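Local coordinates for SusD superfamily protein (Bacteroides thetaiotaomicron, PDB 3MCX) that is of unknown function but, as a zinc-binding member of the SusD family, probably helps capture glycans at the outer membrane of Bacteroides, at residues A[30-35]-A[197-202]; A[250-253]-A[258-261]. One frame throughout, in Å; residues are numbered along the deposited sequence. Where two conformers were deposited one is given.

How the contacts relate
Contact 1 is buried and contact 2 lies at the surface, their centres about 11 Å apart. Contact 1 joins helix 21-36 to the turn leading into helix 201-214, through a tyrosine pair and one bond from a backbone N. Contact 2 folds a loop back on strand 256-260, which pairs with strand 351-355, and there a carboxylate, a water and two aromatic rings share the work. The two meet through that strand and loop: Phe258, turned away from residues 250-253, packs its CZ 3.6 Å from Ile199 CG1, while Phe252 CE1 lies 3.4 Å from Gly197 N. Both contacts thus use a side chain to satisfy a backbone N-H outside regular structure.

Contact 1: residues A[30-35]-A[197-202]; sequences GIYRLA and GYINYW
Tyr32 reaches out from helix 21-36 and is met by Tyr198 and Ile199 of the turn that precedes helix 201-214. In the conformer given for Tyr198, one of two, the tyrosine rings form an offset edge-to-face pair, their planes 64° apart and their centroids 5.2 Å from each other. Tyr198 there presents its edge to the face of Tyr32, with CD1 nearest to Tyr32 CE2. In Tyr32 CG stands anti to the carbonyl carbon (chi1 -75°), which carries the ring off the helix toward the turn. Gly197 O lies over the centre of one face of that ring, while Ile199 crosses the ring obliquely near its hydroxyl end, CD1 lying 3.9 Å from Tyr32 CE1. A branched aliphatic residue suits that place, since Ile199 also packs on Val127 and Met128 of helix 115-140. Gly197 has a positive phi, at which a side chain would collide with the preceding carbonyl oxygen. At the ring's tip, Ile199 N donates to Tyr32 OH over 3.0 Å in a nearly straight bond (169°), and the same hydroxyl is hydrogen-bonded to Glu124. A phenylalanine in place of Tyr32 would probably keep the ring packing but leave the N-H of Ile199 without its acceptor and deprive Glu124 of this hydroxyl. One hydroxyl therefore satisfies a buried backbone N-H and ties helices 21-36 and 115-140 to the turn.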
loop_
_atom_site.group_PDB
_atom_site.type_symbol
_atom_site.label_atom_id
_atom_site.label_comp_id
_atom_site.label_asym_id
_atom_site.label_seq_id
_atom_site.Cartn_x
_atom_site.Cartn_y
_atom_site.Cartn_z
ATOM N N GLY A 30 7.160 -6.109 -18.389
ATOM C CA GLY A 30 7.378 -7.263 -17.538
ATOM C C GLY A 30 7.600 -6.941 -16.072
ATOM O O GLY A 30 7.189 -7.675 -15.180
ATOM N N ILE A 31 8.285 -5.837 -15.793
ATOM C CA ILE A 31 8.470 -5.377 -14.431
ATOM C C ILE A 31 7.118 -4.998 -13.788
ATOM O O ILE A 31 6.811 -5.412 -12.674
ATOM C CB ILE A 31 9.458 -4.166 -14.417
ATOM C CG1 ILE A 31 10.848 -4.684 -14.769
ATOM C CG2 ILE A 31 9.452 -3.400 -13.077
ATOM C CD1 ILE A 31 11.858 -3.600 -15.082
ATOM N N TYR A 32 6.302 -4.227 -14.510
ATOM C CA TYR A 32 4.978 -3.890 -14.006
ATOM C C TYR A 32 4.128 -5.142 -13.782
ATOM O O TYR A 32 3.441 -5.236 -12.765
ATOM C CB TYR A 32 4.269 -2.995 -15.003
ATOM C CG TYR A 32 4.761 -1.550 -15.028
ATOM C CD1 TYR A 32 4.628 -0.749 -13.924
ATOM C CD2 TYR A 32 5.234 -0.984 -16.196
ATOM C CE1 TYR A 32 5.021 0.619 -13.960
ATOM C CE2 TYR A 32 5.616 0.357 -16.247
ATOM C CZ TYR A 32 5.487 1.143 -15.120
ATOM O OH TYR A 32 5.805 2.488 -15.140
ATOM N N ARG A 33 4.208 -6.106 -14.692
ATOM C CA ARG A 33 3.446 -7.353 -14.589
ATOM C C ARG A 33 3.883 -8.130 -13.350
ATOM O O ARG A 33 3.063 -8.623 -12.599
ATOM C CB ARG A 33 3.586 -8.208 -15.835
ATOM C CG ARG A 33 2.598 -9.365 -15.883
ATOM N N LEU A 34 5.193 -8.219 -13.110
ATOM C CA LEU A 34 5.701 -8.899 -11.925
ATOM C C LEU A 34 5.217 -8.208 -10.651
ATOM O O LEU A 34 4.806 -8.854 -9.676
ATOM C CB LEU A 34 7.244 -8.934 -11.969
ATOM C CG LEU A 34 7.951 -9.802 -10.939
ATOM C CD1 LEU A 34 7.476 -11.268 -10.993
ATOM C CD2 LEU A 34 9.448 -9.769 -11.304
ATOM N N ALA A 35 5.218 -6.878 -10.642
ATOM C CA ALA A 35 4.747 -6.110 -9.501
ATOM C C ALA A 35 3.272 -6.358 -9.222
ATOM O O ALA A 35 2.848 -6.314 -8.072
ATOM C CB ALA A 35 5.048 -4.595 -9.654
ATOM N N GLY A 197 -1.952 2.405 -16.293
ATOM C CA GLY A 197 -1.220 1.157 -16.180
ATOM C C GLY A 197 0.233 1.336 -15.835
ATOM O O GLY A 197 0.913 0.353 -15.576
ATOM N N TYR A 198 0.699 2.590 -15.852
ATOM C CA TYR A 198 2.129 2.933 -15.789
ATOM C C TYR A 198 2.347 4.160 -14.924
ATOM O O TYR A 198 1.410 4.888 -14.627
ATOM C CB TYR A 198 2.644 3.269 -17.176
ATOM C CG TYR A 198 2.397 2.200 -18.185
ATOM C CD1 TYR A 198 3.054 0.992 -18.095
ATOM C CD2 TYR A 198 1.504 2.389 -19.226
ATOM C CE1 TYR A 198 2.861 -0.000 -19.025
ATOM C CE2 TYR A 198 1.292 1.391 -20.159
ATOM C CZ TYR A 198 1.976 0.201 -20.049
ATOM O OH TYR A 198 1.780 -0.801 -20.961
ATOM N N ILE A 199 3.600 4.408 -14.540
ATOM C CA ILE A 199 3.958 5.524 -13.681
ATOM C C ILE A 199 4.247 6.782 -14.475
ATOM O O ILE A 199 5.077 6.759 -15.385
ATOM C CB ILE A 199 5.210 5.171 -12.846
ATOM C CG1 ILE A 199 4.860 4.040 -11.888
ATOM C CG2 ILE A 199 5.721 6.390 -12.089
ATOM C CD1 ILE A 199 6.085 3.315 -11.322
ATOM N N ASN A 200 3.544 7.878 -14.150
ATOM C CA ASN A 200 3.831 9.200 -14.685
ATOM C C ASN A 200 4.318 10.151 -13.578
ATOM O O ASN A 200 4.501 9.736 -12.429
ATOM C CB ASN A 200 2.621 9.754 -15.448
ATOM C CG ASN A 200 1.464 10.165 -14.535
ATOM O OD1 ASN A 200 1.546 10.037 -13.307
ATOM N ND2 ASN A 200 0.367 10.644 -15.151
ATOM N N TYR A 201 4.535 11.417 -13.943
ATOM C CA TYR A 201 5.066 12.411 -13.013
ATOM C C TYR A 201 4.170 12.538 -11.774
ATOM O O TYR A 201 4.674 12.630 -10.647
ATOM C CB TYR A 201 5.237 13.767 -13.740
ATOM C CG TYR A 201 5.634 14.904 -12.839
ATOM C CD1 TYR A 201 4.682 15.677 -12.193
ATOM C CD2 TYR A 201 6.985 15.199 -12.625
ATOM C CE1 TYR A 201 5.071 16.731 -11.364
ATOM C CE2 TYR A 201 7.373 16.244 -11.814
ATOM C CZ TYR A 201 6.420 16.993 -11.188
ATOM O OH TYR A 201 6.834 18.006 -10.383
ATOM N N TRP A 202 2.863 12.582 -12.014
ATOM C CA TRP A 202 1.878 12.780 -10.941
ATOM C C TRP A 202 1.898 11.616 -9.962
ATOM O O TRP A 202 1.865 11.838 -8.746
ATOM C CB TRP A 202 0.480 13.053 -11.534
ATOM C CG TRP A 202 0.578 14.127 -12.554
ATOM C CD1 TRP A 202 0.482 13.987 -13.909
ATOM C CD2 TRP A 202 0.942 15.490 -12.315
ATOM N NE1 TRP A 202 0.712 15.179 -14.515
ATOM C CE2 TRP A 202 1.029 16.120 -13.569
ATOM C CE3 TRP A 202 1.202 16.243 -11.163
ATOM C CZ2 TRP A 202 1.354 17.475 -13.714
ATOM C CZ3 TRP A 202 1.510 17.577 -11.300
ATOM C CH2 TRP A 202 1.606 18.181 -12.569
#

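Contact 2: residues A[250-253]-A[258-261]; sequences QDFQ and FELY
Glu259 and Phe252 meet where a loop folds back on strand 256-260, the partner of strand 351-355 in a small antiparallel sheet of this largely helical SusD-family protein. Glu259 leaves the strand with CG anti to its backbone N (chi1 171°) and stays extended to CD, long enough to span to the loop. Its CB comes to 4.0 Å from Phe252 CE1, and CG runs beside the same ring atom. At CD the carboxylate lies almost parallel to the ring, the planes 8° apart, with OE2 over one face toward the rim. OE2 takes the hydrogen bond from Phe252 N over 2.8 Å, on its syn side but 29° out of the carboxylate plane; Asn350 is its second partner. OE1 is bonded to Ser256 and, over 2.6 Å, to a water that accepts from Gln253 N. An acid thus suits the place, its two oxygens serving successive loop N-H groups, one directly and one through water. Farther along, the Phe252 ring crosses Tyr261 at about a right angle. Asp251, salt-bridged to Lys341, sets OD2 in the plane of the Tyr261 ring, at its edge, 3.4 Å from CE1.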
loop_
_atom_site.group_PDB
_atom_site.type_symbol
_atom_site.label_atom_id
_atom_site.label_comp_id
_atom_site.label_asym_id
_atom_site.label_seq_id
_atom_site.Cartn_x
_atom_site.Cartn_y
_atom_site.Cartn_z
ATOM N N GLN A 250 -14.160 -0.428 -11.401
ATOM C CA GLN A 250 -14.034 0.154 -12.731
ATOM C C GLN A 250 -12.590 0.623 -12.936
ATOM O O GLN A 250 -11.965 1.216 -12.040
ATOM C CB GLN A 250 -15.018 1.316 -12.941
ATOM C CG GLN A 250 -16.475 0.888 -12.885
ATOM C CD GLN A 250 -16.794 -0.162 -13.924
ATOM O OE1 GLN A 250 -17.004 -1.342 -13.607
ATOM N NE2 GLN A 250 -16.797 0.247 -15.175
ATOM N N ASP A 251 -12.050 0.341 -14.119
ATOM C CA ASP A 251 -10.647 0.661 -14.420
ATOM C C ASP A 251 -10.394 2.170 -14.514
ATOM O O ASP A 251 -11.180 2.901 -15.128
ATOM C CB ASP A 251 -10.249 0.055 -15.771
ATOM C CG ASP A 251 -10.078 -1.456 -15.742
ATOM O OD1 ASP A 251 -10.292 -2.106 -14.703
ATOM O OD2 ASP A 251 -9.700 -1.970 -16.804
ATOM N N PHE A 252 -9.272 2.621 -13.967
ATOM C CA PHE A 252 -8.712 3.954 -14.248
ATOM C C PHE A 252 -9.711 5.108 -14.076
ATOM O O PHE A 252 -9.873 5.941 -14.945
ATOM C CB PHE A 252 -8.079 3.972 -15.646
ATOM C CG PHE A 252 -7.103 2.840 -15.865
ATOM C CD1 PHE A 252 -5.976 2.728 -15.100
ATOM C CD2 PHE A 252 -7.352 1.889 -16.829
ATOM C CE1 PHE A 252 -5.104 1.682 -15.285
ATOM C CE2 PHE A 252 -6.457 0.851 -17.032
ATOM C CZ PHE A 252 -5.352 0.761 -16.260
ATOM N N GLN A 253 -10.339 5.139 -12.908
ATOM C CA GLN A 253 -11.290 6.191 -12.558
ATOM C C GLN A 253 -10.509 7.440 -12.141
ATOM O O GLN A 253 -9.299 7.406 -12.011
ATOM C CB GLN A 253 -12.264 5.672 -11.493
ATOM C CG GLN A 253 -13.105 4.496 -12.017
ATOM C CD GLN A 253 -13.986 4.899 -13.201
ATOM O OE1 GLN A 253 -14.954 5.633 -13.028
ATOM N NE2 GLN A 253 -13.633 4.458 -14.433
ATOM N N PHE A 258 -1.766 5.862 -10.116
ATOM C CA PHE A 258 -1.003 4.715 -10.639
ATOM C C PHE A 258 -1.799 3.476 -10.280
ATOM O O PHE A 258 -2.113 3.245 -9.133
ATOM C CB PHE A 258 0.398 4.695 -10.051
ATOM C CG PHE A 258 1.233 3.460 -10.379
ATOM C CD1 PHE A 258 1.168 2.836 -11.618
ATOM C CD2 PHE A 258 2.116 2.968 -9.442
ATOM C CE1 PHE A 258 1.964 1.710 -11.888
ATOM C CE2 PHE A 258 2.924 1.832 -9.735
ATOM C CZ PHE A 258 2.810 1.212 -10.936
ATOM N N GLU A 259 -2.123 2.692 -11.310
ATOM C CA GLU A 259 -2.966 1.512 -11.157
ATOM C C GLU A 259 -2.505 0.465 -12.165
ATOM O O GLU A 259 -2.343 0.767 -13.344
ATOM C CB GLU A 259 -4.417 1.925 -11.392
ATOM C CG GLU A 259 -5.436 0.813 -11.481
ATOM C CD GLU A 259 -6.828 1.415 -11.691
ATOM O OE1 GLU A 259 -7.135 2.441 -11.030
ATOM O OE2 GLU A 259 -7.607 0.928 -12.525
ATOM N N LEU A 260 -2.296 -0.759 -11.684
ATOM C CA LEU A 260 -1.833 -1.859 -12.532
ATOM C C LEU A 260 -3.025 -2.535 -13.178
ATOM O O LEU A 260 -4.012 -2.844 -12.528
ATOM C CB LEU A 260 -1.005 -2.857 -11.728
ATOM C CG LEU A 260 0.253 -2.262 -11.105
ATOM C CD1 LEU A 260 0.774 -3.183 -10.007
ATOM C CD2 LEU A 260 1.310 -2.002 -12.193
ATOM N N TYR A 261 -2.913 -2.763 -14.484
ATOM C CA TYR A 261 -3.986 -3.339 -15.296
ATOM C C TYR A 261 -3.992 -4.851 -15.153
ATOM O O TYR A 261 -2.942 -5.513 -15.343
ATOM C CB TYR A 261 -3.764 -2.958 -16.747
ATOM C CG TYR A 261 -4.815 -3.436 -17.710
ATOM C CD1 TYR A 261 -6.139 -3.081 -17.554
ATOM C CD2 TYR A 261 -4.485 -4.256 -18.802
ATOM C CE1 TYR A 261 -7.097 -3.520 -18.446
ATOM C CE2 TYR A 261 -5.441 -4.686 -19.711
ATOM C CZ TYR A 261 -6.748 -4.314 -19.530
ATOM O OH TYR A 261 -7.702 -4.741 -20.438
HETATM O O HOH W 1 -9.592 3.384 -10.737
#